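Side-chain contacts in diaminopimelate decarboxylase (Methanocaldococcus jannaschii, PDB 1TWI), which catalyses the pyridoxal-phosphate-dependent decarboxylation of meso-diaminopimelate to L-lysine, the last step of lysine biosynthesis by the diaminopimelate pathway: residues A[59-64]-A[127-132]; A[180-183]-A[187-190]; A[300-305]-A[325-330]; A[209-214]-A[219-224]. All coordinates share one frame; numbering follows the deposited sequence.

In the fold
Interactions 1, 2 and 4 belong to the pyridoxal-binding barrel, whereas interaction 3 lies in the mixed-sheet part of the chain, on the other side of the chain's centre from each of them. Interaction 4 touches the cofactor itself through His210 and Ser213. Around it, the centres of interactions 1 and 2 stand about 19 and 17 Å away, and the side chains of Ile63 and Leu182 are about 12 and 13 Å from a bound pyridoxal phosphate. The centre of interaction 3 is about 28 Å from that of interaction 4, yet their nearest atoms are about 5 Å apart, and Arg329 and Ser213 are both among the residues of the lysine pocket.

Interaction 1 (A[59-64]-A[127-132]); sequences GKEFIV and NIRAFN
Arg129 turns its CG anti to the backbone N (chi1 -166°) and then runs extended to NE, while Ile63 has CG1 anti to its carbonyl carbon (chi1 -61°), and the two side chains meet from opposite directions. The terminal methyl of the isoleucine lies over one face of the guanidinium, 3.3 Å above its plane and displaced toward the rim, with Ile63 CD1 closest to Arg129 NH2 at 3.4 Å. Glu61 approaches the same group obliquely. Its OE1 is 4.3 Å from Arg129 NH2, beyond a salt bridge, and a water closes the gap: it donates to Glu61 OE1 over 2.6 Å and accepts from Arg129 NH2 over 3.0 Å, lying at the edge of the guanidinium in its plane. The stronger polar hold comes from Asp244, whose OD2 forms a salt bridge with Arg129 NE, and Lys106 O also accepts from NH2. These bonds should fix the rotation of the guanidinium beneath the methyl. Arg129 precedes strand 130-133 and Ile63 is near the start of strand 62-67, two strands that are not neighbours in the sheet. Such a long side chain crossing the interior at the strands' N-terminal end is in keeping with the closed bottom of an alpha/beta (TIM) barrel.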
loop_
_atom_site.group_PDB
_atom_site.type_symbol
_atom_site.label_atom_id
_atom_site.label_comp_id
_atom_site.label_asym_id
_atom_site.label_seq_id
_atom_site.Cartn_x
_atom_site.Cartn_y
_atom_site.Cartn_z
ATOM N N GLY A 59 -6.568 42.019 7.868
ATOM C CA GLY A 59 -5.752 42.576 6.797
ATOM C C GLY A 59 -4.628 41.613 6.384
ATOM O O GLY A 59 -3.872 41.897 5.460
ATOM N N LYS A 60 -4.503 40.462 7.038
ATOM C CA LYS A 60 -3.438 39.511 6.653
ATOM C C LYS A 60 -3.903 38.510 5.597
ATOM O O LYS A 60 -5.065 38.506 5.195
ATOM C CB LYS A 60 -2.930 38.788 7.904
ATOM C CG LYS A 60 -2.248 39.772 8.877
ATOM C CD LYS A 60 -1.163 40.525 8.129
ATOM C CE LYS A 60 0.216 40.511 8.759
ATOM N NZ LYS A 60 0.362 41.613 9.779
ATOM N N GLU A 61 -3.019 37.661 5.117
ATOM C CA GLU A 61 -3.490 36.721 4.102
ATOM C C GLU A 61 -3.984 35.386 4.689
ATOM O O GLU A 61 -3.582 34.989 5.783
ATOM C CB GLU A 61 -2.345 36.477 3.112
ATOM C CG GLU A 61 -2.799 36.020 1.724
ATOM C CD GLU A 61 -1.611 35.871 0.740
ATOM O OE1 GLU A 61 -0.483 36.394 1.076
ATOM O OE2 GLU A 61 -1.824 35.230 -0.346
ATOM N N PHE A 62 -4.887 34.726 3.969
ATOM C CA PHE A 62 -5.389 33.390 4.328
ATOM C C PHE A 62 -4.999 32.504 3.132
ATOM O O PHE A 62 -5.373 32.806 1.979
ATOM C CB PHE A 62 -6.925 33.331 4.511
ATOM C CG PHE A 62 -7.438 31.913 4.663
ATOM C CD1 PHE A 62 -7.107 31.159 5.778
ATOM C CD2 PHE A 62 -8.170 31.305 3.640
ATOM C CE1 PHE A 62 -7.505 29.797 5.869
ATOM C CE2 PHE A 62 -8.570 29.943 3.719
ATOM C CZ PHE A 62 -8.237 29.207 4.827
ATOM N N ILE A 63 -4.274 31.415 3.393
ATOM C CA ILE A 63 -3.800 30.551 2.295
ATOM C C ILE A 63 -4.190 29.112 2.499
ATOM O O ILE A 63 -3.922 28.559 3.553
ATOM C CB ILE A 63 -2.232 30.542 2.203
ATOM C CG1 ILE A 63 -1.741 31.956 1.927
ATOM C CG2 ILE A 63 -1.725 29.570 1.055
ATOM C CD1 ILE A 63 -0.204 32.058 2.051
ATOM N N VAL A 64 -4.795 28.503 1.491
ATOM C CA VAL A 64 -5.114 27.081 1.580
ATOM C C VAL A 64 -3.929 26.356 0.907
ATOM O O VAL A 64 -3.689 26.500 -0.305
ATOM C CB VAL A 64 -6.402 26.757 0.799
ATOM C CG1 VAL A 64 -6.714 25.261 0.889
ATOM C CG2 VAL A 64 -7.562 27.600 1.355
ATOM N N ASN A 127 12.248 28.981 -4.622
ATOM C CA ASN A 127 11.895 30.085 -3.696
ATOM C C ASN A 127 10.505 29.889 -3.050
ATOM O O ASN A 127 9.627 30.796 -3.069
ATOM C CB ASN A 127 11.983 31.435 -4.462
ATOM C CG ASN A 127 11.844 32.677 -3.548
ATOM O OD1 ASN A 127 12.355 32.743 -2.399
ATOM N ND2 ASN A 127 11.167 33.678 -4.076
ATOM N N ILE A 128 10.310 28.700 -2.479
ATOM C CA ILE A 128 9.044 28.376 -1.846
ATOM C C ILE A 128 8.838 29.315 -0.657
ATOM O O ILE A 128 9.804 29.882 -0.094
ATOM C CB ILE A 128 9.026 26.910 -1.377
ATOM C CG1 ILE A 128 10.225 26.604 -0.462
ATOM C CG2 ILE A 128 9.040 25.968 -2.596
ATOM C CD1 ILE A 128 10.148 25.135 0.133
ATOM N N ARG A 129 7.594 29.502 -0.279
ATOM C CA ARG A 129 7.263 30.347 0.879
ATOM C C ARG A 129 8.031 29.915 2.161
ATOM O O ARG A 129 8.527 30.742 2.933
ATOM C CB ARG A 129 5.760 30.248 1.150
ATOM C CG ARG A 129 5.280 31.361 2.129
ATOM C CD ARG A 129 3.798 31.096 2.615
ATOM N NE ARG A 129 3.400 32.208 3.478
ATOM C CZ ARG A 129 2.957 33.391 3.050
ATOM N NH1 ARG A 129 2.654 34.345 3.936
ATOM N NH2 ARG A 129 2.765 33.619 1.746
ATOM N N ALA A 130 8.097 28.611 2.397
ATOM C CA ALA A 130 8.829 28.105 3.556
ATOM C C ALA A 130 9.035 26.613 3.606
ATOM O O ALA A 130 8.222 25.840 3.087
ATOM C CB ALA A 130 8.121 28.477 4.863
ATOM N N PHE A 131 10.132 26.231 4.249
ATOM C CA PHE A 131 10.332 24.840 4.605
ATOM C C PHE A 131 9.726 24.831 6.061
ATOM O O PHE A 131 10.098 25.697 6.898
ATOM C CB PHE A 131 11.814 24.532 4.766
ATOM C CG PHE A 131 12.552 24.453 3.457
ATOM C CD1 PHE A 131 12.597 23.264 2.742
ATOM C CD2 PHE A 131 13.183 25.596 2.934
ATOM C CE1 PHE A 131 13.265 23.199 1.519
ATOM C CE2 PHE A 131 13.868 25.558 1.691
ATOM C CZ PHE A 131 13.910 24.355 0.987
ATOM N N ASN A 132 8.826 23.881 6.369
ATOM C CA ASN A 132 8.324 23.753 7.743
ATOM C C ASN A 132 9.326 22.788 8.372
ATOM O O ASN A 132 9.230 21.574 8.196
ATOM C CB ASN A 132 6.906 23.160 7.752
ATOM C CG ASN A 132 5.857 24.121 7.160
ATOM O OD1 ASN A 132 6.068 25.344 7.113
ATOM N ND2 ASN A 132 4.689 23.566 6.747
HETATM O O HOH W 1 1.717 35.687 -0.200
#

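Interaction 2 (A[180-183]-A[187-190]); sequences FGLD and GIAM
Leu182 and Ala189 form the tight, buried half of this contact. Their backbones approach to 4.8 Å between CA atoms, and the leucine CB rests against the alanine methyl, Leu182 CB to Ala189 CB being 3.8 Å. The small side chain is consistent with so close an approach, Ala189 CB also lying 3.6 Å from Leu182 O. Ile159 and Phe231 touch the same alanine from the barrel strand 153-160 and the helix 219-237. Further out, the side chains of Leu182 and Ile188 pass at an angle to each other: the isoleucine branch CG2, anti to its backbone N, reaches Leu182 CD2 at 3.9 Å.

A backbone bond ties the segments together: Ala189 N donates to Asp183 O over 2.8 Å with an N-H...O angle of 154°. Ile188 is also close at the backbone, its CB lying 3.4 Å from Asp183 O. Looseness is confined to the partly exposed side-chain ends, where Asp183 CB and Ile188 CD1 are 4.3 Å apart and the aspartate swings its OD1 to Ser186 OG instead of to the helix. Pro313 of the second subunit packs on both Asp183 and Ile188, bringing this rim to the dimer interface. With Gly187 as N-cap, a short turn leads from strand 182-183 into helix 188-198, a tight beta-alpha connection of the alpha/beta (TIM) barrel.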
loop_
_atom_site.group_PDB
_atom_site.type_symbol
_atom_site.label_atom_id
_atom_site.label_comp_id
_atom_site.label_asym_id
_atom_site.label_seq_id
_atom_site.Cartn_x
_atom_site.Cartn_y
_atom_site.Cartn_z
ATOM N N PHE A 180 7.417 13.323 14.175
ATOM C CA PHE A 180 7.458 14.724 13.674
ATOM C C PHE A 180 7.614 15.841 14.664
ATOM O O PHE A 180 7.297 15.682 15.853
ATOM C CB PHE A 180 6.154 15.088 12.918
ATOM C CG PHE A 180 5.656 13.994 12.012
ATOM C CD1 PHE A 180 6.186 13.842 10.741
ATOM C CD2 PHE A 180 4.654 13.126 12.449
ATOM C CE1 PHE A 180 5.704 12.836 9.894
ATOM C CE2 PHE A 180 4.161 12.093 11.603
ATOM C CZ PHE A 180 4.692 11.962 10.318
ATOM N N GLY A 181 8.059 16.979 14.135
ATOM C CA GLY A 181 8.080 18.189 14.923
ATOM C C GLY A 181 9.085 18.416 16.043
ATOM O O GLY A 181 9.800 17.495 16.490
ATOM N N LEU A 182 9.036 19.663 16.508
ATOM C CA LEU A 182 9.918 20.212 17.548
ATOM C C LEU A 182 9.110 20.376 18.804
ATOM O O LEU A 182 8.143 21.161 18.828
ATOM C CB LEU A 182 10.433 21.580 17.096
ATOM C CG LEU A 182 11.218 21.504 15.777
ATOM C CD1 LEU A 182 11.338 22.903 15.146
ATOM C CD2 LEU A 182 12.634 20.987 16.038
ATOM N N ASP A 183 9.464 19.583 19.819
ATOM C CA ASP A 183 8.719 19.611 21.072
ATOM C C ASP A 183 8.774 21.022 21.693
ATOM O O ASP A 183 9.864 21.623 21.829
ATOM C CB ASP A 183 9.287 18.593 22.047
ATOM C CG ASP A 183 8.390 18.410 23.259
ATOM O OD1 ASP A 183 8.747 18.894 24.346
ATOM O OD2 ASP A 183 7.302 17.819 23.112
ATOM N N GLY A 187 11.400 22.632 25.529
ATOM C CA GLY A 187 12.255 23.730 25.090
ATOM C C GLY A 187 12.946 23.579 23.735
ATOM O O GLY A 187 13.692 24.480 23.300
ATOM N N ILE A 188 12.719 22.441 23.066
ATOM C CA ILE A 188 13.349 22.200 21.766
ATOM C C ILE A 188 12.911 23.182 20.703
ATOM O O ILE A 188 13.724 23.718 19.954
ATOM C CB ILE A 188 13.081 20.747 21.313
ATOM C CG1 ILE A 188 13.805 19.815 22.274
ATOM C CG2 ILE A 188 13.570 20.516 19.829
ATOM C CD1 ILE A 188 13.575 18.342 21.938
ATOM N N ALA A 189 11.617 23.440 20.610
ATOM C CA ALA A 189 11.177 24.357 19.581
ATOM C C ALA A 189 11.785 25.781 19.785
ATOM O O ALA A 189 12.217 26.440 18.817
ATOM C CB ALA A 189 9.574 24.391 19.526
ATOM N N MET A 190 11.833 26.259 21.020
ATOM C CA MET A 190 12.419 27.586 21.255
ATOM C C MET A 190 13.933 27.555 20.917
ATOM O O MET A 190 14.487 28.503 20.344
ATOM C CB MET A 190 12.224 28.011 22.720
ATOM C CG MET A 190 12.883 29.374 23.083
ATOM S SD MET A 190 12.079 30.757 22.291
ATOM C CE MET A 190 10.398 30.887 23.229
#

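Interaction 3 (A[300-305]-A[325-330]); sequences GYLLGK and NDMMRP
Asp326 carries the flat group nearest to Leu302, but neither face of its carboxylate meets the leucine; Leu302 CD2 approaches the aliphatic Asp326 CB instead, at 4.4 Å. The carboxylate is engaged on its own side of the contact, where OD2 accepts a hydrogen bond from Gly323 N. Tyr33, from the adjacent strand 32-36, is touched by both Leu302 and Met327, and its hydroxyl is hydrogen-bonded to Asp326 O.

The closest touch is between Leu302 CD2 and Met327 CB, 3.7 Å apart, with the two side chains oblique to each other and their CA atoms 8.3 Å apart. Leu302 projects from strand 300-311 with CG anti to the backbone N (chi1 177°), which carries CD2 across to the turn. Met327 likewise starts anti (chi1 -153°) but folds at its next two torsions, so that only the root of the chain meets the leucine while the sulfur curls back toward its own backbone. There Met327 SD accepts a weak hydrogen bond from Arg329 N, 3.7 Å long, which caps the entry to helix 329-333. Ile381, on the neighbouring strand 378-382, packs on both Leu302 and Met327.

Arg329 itself belongs to the pocket that holds lysine, and its guanidinium makes a cation-pi contact with Tyr255. No hydrogen bond joins the two segments: the contact between them is apolar packing, while Asp326 O and OD2 have partners outside it, in Tyr33 and Gly323. The chemistry thus implies an apolar seat for the turn that leads to Arg329, a residue of the lysine pocket that probably also binds the substrate.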
loop_
_atom_site.group_PDB
_atom_site.type_symbol
_atom_site.label_atom_id
_atom_site.label_comp_id
_atom_site.label_asym_id
_atom_site.label_seq_id
_atom_site.Cartn_x
_atom_site.Cartn_y
_atom_site.Cartn_z
ATOM N N GLY A 300 -14.334 12.024 -5.221
ATOM C CA GLY A 300 -13.944 10.770 -5.902
ATOM C C GLY A 300 -14.816 9.555 -5.700
ATOM O O GLY A 300 -15.259 9.283 -4.573
ATOM N N TYR A 301 -15.095 8.832 -6.788
ATOM C CA TYR A 301 -15.918 7.624 -6.708
ATOM C C TYR A 301 -15.151 6.564 -7.456
ATOM O O TYR A 301 -14.541 6.877 -8.457
ATOM C CB TYR A 301 -17.273 7.842 -7.405
ATOM C CG TYR A 301 -18.036 8.985 -6.730
ATOM C CD1 TYR A 301 -17.716 10.305 -7.031
ATOM C CD2 TYR A 301 -19.003 8.733 -5.710
ATOM C CE1 TYR A 301 -18.293 11.362 -6.357
ATOM C CE2 TYR A 301 -19.625 9.809 -5.016
ATOM C CZ TYR A 301 -19.247 11.116 -5.353
ATOM O OH TYR A 301 -19.742 12.213 -4.676
ATOM N N LEU A 302 -15.173 5.323 -6.959
ATOM C CA LEU A 302 -14.502 4.231 -7.653
ATOM C C LEU A 302 -15.557 3.218 -8.141
ATOM O O LEU A 302 -16.301 2.640 -7.320
ATOM C CB LEU A 302 -13.505 3.531 -6.718
ATOM C CG LEU A 302 -12.757 2.298 -7.278
ATOM C CD1 LEU A 302 -11.960 2.654 -8.553
ATOM C CD2 LEU A 302 -11.856 1.772 -6.193
ATOM N N LEU A 303 -15.610 3.012 -9.466
ATOM C CA LEU A 303 -16.572 2.084 -10.059
ATOM C C LEU A 303 -15.896 0.754 -10.320
ATOM O O LEU A 303 -14.776 0.698 -10.837
ATOM C CB LEU A 303 -17.106 2.649 -11.403
ATOM C CG LEU A 303 -17.566 4.115 -11.329
ATOM C CD1 LEU A 303 -18.097 4.613 -12.707
ATOM C CD2 LEU A 303 -18.636 4.241 -10.260
ATOM N N GLY A 304 -16.567 -0.313 -9.922
ATOM C CA GLY A 304 -16.037 -1.650 -10.101
ATOM C C GLY A 304 -17.163 -2.542 -10.615
ATOM O O GLY A 304 -18.270 -2.524 -10.078
ATOM N N LYS A 305 -16.892 -3.288 -11.670
ATOM C CA LYS A 305 -17.887 -4.152 -12.200
ATOM C C LYS A 305 -17.894 -5.498 -11.476
ATOM O O LYS A 305 -16.828 -6.055 -11.075
ATOM C CB LYS A 305 -17.672 -4.334 -13.711
ATOM C CG LYS A 305 -18.624 -5.378 -14.360
ATOM C CD LYS A 305 -18.690 -5.242 -15.930
ATOM C CE LYS A 305 -17.387 -5.624 -16.604
ATOM N NZ LYS A 305 -17.589 -5.609 -18.102
ATOM N N ASN A 325 -5.369 -2.956 -4.441
ATOM C CA ASN A 325 -4.243 -2.266 -5.107
ATOM C C ASN A 325 -4.750 -0.909 -5.753
ATOM O O ASN A 325 -3.981 0.059 -5.955
ATOM C CB ASN A 325 -3.645 -3.182 -6.197
ATOM C CG ASN A 325 -4.603 -3.374 -7.367
ATOM O OD1 ASN A 325 -5.665 -4.035 -7.241
ATOM N ND2 ASN A 325 -4.256 -2.772 -8.508
ATOM N N ASP A 326 -6.036 -0.866 -6.101
ATOM C CA ASP A 326 -6.644 0.365 -6.679
ATOM C C ASP A 326 -7.006 1.402 -5.583
ATOM O O ASP A 326 -7.005 2.624 -5.835
ATOM C CB ASP A 326 -7.963 0.033 -7.427
ATOM C CG ASP A 326 -7.779 -1.034 -8.510
ATOM O OD1 ASP A 326 -6.925 -0.826 -9.398
ATOM O OD2 ASP A 326 -8.484 -2.063 -8.470
ATOM N N MET A 327 -7.349 0.910 -4.397
ATOM C CA MET A 327 -7.824 1.768 -3.314
ATOM C C MET A 327 -7.596 0.962 -2.041
ATOM O O MET A 327 -8.340 0.027 -1.734
ATOM C CB MET A 327 -9.302 2.046 -3.520
ATOM C CG MET A 327 -9.749 3.387 -2.895
ATOM S SD MET A 327 -10.028 3.316 -1.098
ATOM C CE MET A 327 -11.705 2.424 -1.025
ATOM N N MET A 328 -6.558 1.347 -1.314
ATOM C CA MET A 328 -6.094 0.621 -0.144
ATOM C C MET A 328 -6.750 0.905 1.198
ATOM O O MET A 328 -6.428 0.201 2.172
ATOM C CB MET A 328 -4.594 0.885 0.035
ATOM C CG MET A 328 -3.725 0.353 -1.119
ATOM S SD MET A 328 -3.479 -1.443 -0.858
ATOM C CE MET A 328 -2.142 -1.288 0.385
ATOM N N ARG A 329 -7.649 1.886 1.279
ATOM C CA ARG A 329 -8.156 2.251 2.625
ATOM C C ARG A 329 -8.834 1.147 3.425
ATOM O O ARG A 329 -8.500 0.941 4.588
ATOM C CB ARG A 329 -9.077 3.490 2.606
ATOM C CG ARG A 329 -8.458 4.791 2.137
ATOM C CD ARG A 329 -9.458 5.938 2.512
ATOM N NE ARG A 329 -9.405 6.225 3.935
ATOM C CZ ARG A 329 -10.421 6.197 4.800
ATOM N NH1 ARG A 329 -11.661 5.888 4.464
ATOM N NH2 ARG A 329 -10.166 6.515 6.058
ATOM N N PRO A 330 -9.805 0.443 2.829
ATOM C CA PRO A 330 -10.436 -0.629 3.624
ATOM C C PRO A 330 -9.461 -1.743 4.031
ATOM O O PRO A 330 -9.444 -2.153 5.208
ATOM C CB PRO A 330 -11.550 -1.157 2.713
ATOM C CG PRO A 330 -11.913 0.078 1.833
ATOM C CD PRO A 330 -10.491 0.629 1.531
#

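Interaction 4 (A[209-214]-A[219-224]); sequences CHIGSQ and SPFIEE. With PLP (pyridoxal-5'-phosphate), chain E.
Ile211 and Glu224 lie across one another at a slant, the isoleucine reaching from the loop onto the first turns of helix 219-237. With CG1 placed between the backbone N and the carbonyl carbon (chi1 63°), CD1 extends to the helix and touches Pro220 CB at 3.9 Å, while CG2 lies against Glu224 CG, also at 3.9 Å. The ring of Phe221 meets the same CD1 obliquely. Ile171 of helix 169-177 packs on both Ile211 and Pro220.

Glu224 is extended beyond CG and runs past Ile211 to Cys209. Its OE2 stops 3.1 Å from Cys209 O, two acceptors with no hydrogen bond between them, and 3.7 Å from Cys209 SG. A buried carboxylate so close to a carbonyl would probably have a raised pKa.

On the reverse side of the loop, His210 points away from the helix and lays its ring face against the pyridine of pyridoxal phosphate, with PLP C2 3.4 Å above the imidazole centre. Gly212 N lies over its opposite face, and a hydrogen bond to Gly249 N holds ND1, so the imidazole is gripped in rotation. Ser213 OG donates to PLP O1P, at a modelled length too short to be trusted, and also bonds to Arg293. The loop therefore divides its chemistry, largely apolar packing toward the helix and ring and phosphate recognition toward the cofactor.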
loop_
_atom_site.group_PDB
_atom_site.type_symbol
_atom_site.label_atom_id
_atom_site.label_comp_id
_atom_site.label_asym_id
_atom_site.label_seq_id
_atom_site.Cartn_x
_atom_site.Cartn_y
_atom_site.Cartn_z
ATOM N N CYS A 209 1.817 23.442 12.657
ATOM C CA CYS A 209 1.422 22.345 13.530
ATOM C C CYS A 209 0.369 21.561 12.724
ATOM O O CYS A 209 -0.445 22.133 11.988
ATOM C CB CYS A 209 0.794 22.894 14.824
ATOM S SG CYS A 209 0.305 21.610 15.961
ATOM N N HIS A 210 0.438 20.252 12.824
ATOM C CA HIS A 210 -0.507 19.398 12.147
ATOM C C HIS A 210 -0.712 18.306 13.165
ATOM O O HIS A 210 0.257 17.624 13.600
ATOM C CB HIS A 210 0.076 18.799 10.888
ATOM C CG HIS A 210 -0.819 17.769 10.298
ATOM N ND1 HIS A 210 -1.997 18.103 9.660
ATOM C CD2 HIS A 210 -0.752 16.414 10.317
ATOM C CE1 HIS A 210 -2.621 16.993 9.312
ATOM N NE2 HIS A 210 -1.885 15.954 9.703
ATOM N N ILE A 211 -1.963 18.129 13.575
ATOM C CA ILE A 211 -2.220 17.198 14.652
ATOM C C ILE A 211 -2.810 15.837 14.389
ATOM O O ILE A 211 -2.841 15.020 15.298
ATOM C CB ILE A 211 -3.106 17.874 15.719
ATOM C CG1 ILE A 211 -4.478 18.234 15.114
ATOM C CG2 ILE A 211 -2.442 19.119 16.234
ATOM C CD1 ILE A 211 -5.459 18.878 16.111
ATOM N N GLY A 212 -3.272 15.551 13.169
ATOM C CA GLY A 212 -3.872 14.247 12.961
ATOM C C GLY A 212 -4.748 14.321 11.733
ATOM O O GLY A 212 -4.710 15.337 11.015
ATOM N N SER A 213 -5.561 13.293 11.497
ATOM C CA SER A 213 -6.365 13.250 10.280
ATOM C C SER A 213 -7.712 12.577 10.545
ATOM O O SER A 213 -7.852 11.793 11.490
ATOM C CB SER A 213 -5.586 12.487 9.185
ATOM O OG SER A 213 -6.156 12.616 7.860
ATOM N N GLN A 214 -8.683 12.932 9.713
ATOM C CA GLN A 214 -10.062 12.461 9.803
ATOM C C GLN A 214 -10.595 12.711 11.220
ATOM O O GLN A 214 -11.129 11.804 11.886
ATOM C CB GLN A 214 -10.142 10.961 9.385
ATOM C CG GLN A 214 -11.540 10.336 9.475
ATOM C CD GLN A 214 -12.615 11.101 8.673
ATOM O OE1 GLN A 214 -13.854 10.963 8.932
ATOM N NE2 GLN A 214 -12.174 11.872 7.698
ATOM N N SER A 219 -13.061 20.135 18.769
ATOM C CA SER A 219 -12.296 20.317 20.004
ATOM C C SER A 219 -10.749 20.246 19.867
ATOM O O SER A 219 -10.030 21.145 20.359
ATOM C CB SER A 219 -12.805 19.268 21.020
ATOM O OG SER A 219 -12.097 19.302 22.240
ATOM N N PRO A 220 -10.218 19.188 19.219
ATOM C CA PRO A 220 -8.751 19.060 19.054
ATOM C C PRO A 220 -8.164 20.304 18.337
ATOM O O PRO A 220 -7.050 20.788 18.646
ATOM C CB PRO A 220 -8.590 17.808 18.196
ATOM C CG PRO A 220 -9.871 17.067 18.357
ATOM C CD PRO A 220 -10.931 18.114 18.522
ATOM N N PHE A 221 -8.923 20.824 17.378
ATOM C CA PHE A 221 -8.476 22.008 16.650
ATOM C C PHE A 221 -8.440 23.250 17.528
ATOM O O PHE A 221 -7.508 24.063 17.431
ATOM C CB PHE A 221 -9.358 22.276 15.425
ATOM C CG PHE A 221 -9.259 21.197 14.394
ATOM C CD1 PHE A 221 -8.075 21.006 13.687
ATOM C CD2 PHE A 221 -10.305 20.338 14.188
ATOM C CE1 PHE A 221 -7.936 19.968 12.802
ATOM C CE2 PHE A 221 -10.193 19.259 13.282
ATOM C CZ PHE A 221 -9.017 19.075 12.590
ATOM N N ILE A 222 -9.464 23.439 18.350
ATOM C CA ILE A 222 -9.454 24.583 19.263
ATOM C C ILE A 222 -8.201 24.450 20.183
ATOM O O ILE A 222 -7.455 25.403 20.361
ATOM C CB ILE A 222 -10.743 24.576 20.191
ATOM C CG1 ILE A 222 -12.003 24.827 19.367
ATOM C CG2 ILE A 222 -10.640 25.669 21.246
ATOM C CD1 ILE A 222 -13.335 24.449 20.089
ATOM N N GLU A 223 -7.970 23.270 20.751
ATOM C CA GLU A 223 -6.832 23.091 21.663
ATOM C C GLU A 223 -5.491 23.307 20.930
ATOM O O GLU A 223 -4.569 23.903 21.475
ATOM C CB GLU A 223 -6.887 21.690 22.301
ATOM C CG GLU A 223 -5.714 21.373 23.251
ATOM C CD GLU A 223 -5.748 22.182 24.548
ATOM O OE1 GLU A 223 -6.772 22.872 24.845
ATOM O OE2 GLU A 223 -4.731 22.106 25.280
ATOM N N GLU A 224 -5.385 22.788 19.711
ATOM C CA GLU A 224 -4.182 23.038 18.898
ATOM C C GLU A 224 -4.020 24.553 18.723
ATOM O O GLU A 224 -2.932 25.115 18.910
ATOM C CB GLU A 224 -4.337 22.414 17.477
ATOM C CG GLU A 224 -3.241 22.905 16.459
ATOM C CD GLU A 224 -3.560 22.597 14.990
ATOM O OE1 GLU A 224 -4.738 22.222 14.662
ATOM O OE2 GLU A 224 -2.651 22.763 14.140
HETATM N N1 PLP E . -0.394 18.627 6.731
HETATM C C2 PLP E . 0.477 17.627 7.123
HETATM C C2A PLP E . 1.813 18.085 7.759
HETATM C C3 PLP E . 0.096 16.309 6.888
HETATM O O3 PLP E . 0.975 15.353 7.284
HETATM C C4 PLP E . -1.105 15.951 6.333
HETATM C C4A PLP E . -1.433 14.435 6.119
HETATM O O4A PLP E . -0.518 13.679 6.216
HETATM C C5 PLP E . -2.003 16.966 5.932
HETATM C C6 PLP E . -1.614 18.276 6.162
HETATM C C5A PLP E . -3.376 16.768 5.306
HETATM O O4P PLP E . -4.256 15.986 6.155
HETATM P P PLP E . -5.779 15.756 5.779
HETATM O O1P PLP E . -6.277 14.907 6.875
HETATM O O2P PLP E . -5.762 15.031 4.463
HETATM O O3P PLP E . -6.441 17.058 5.722
#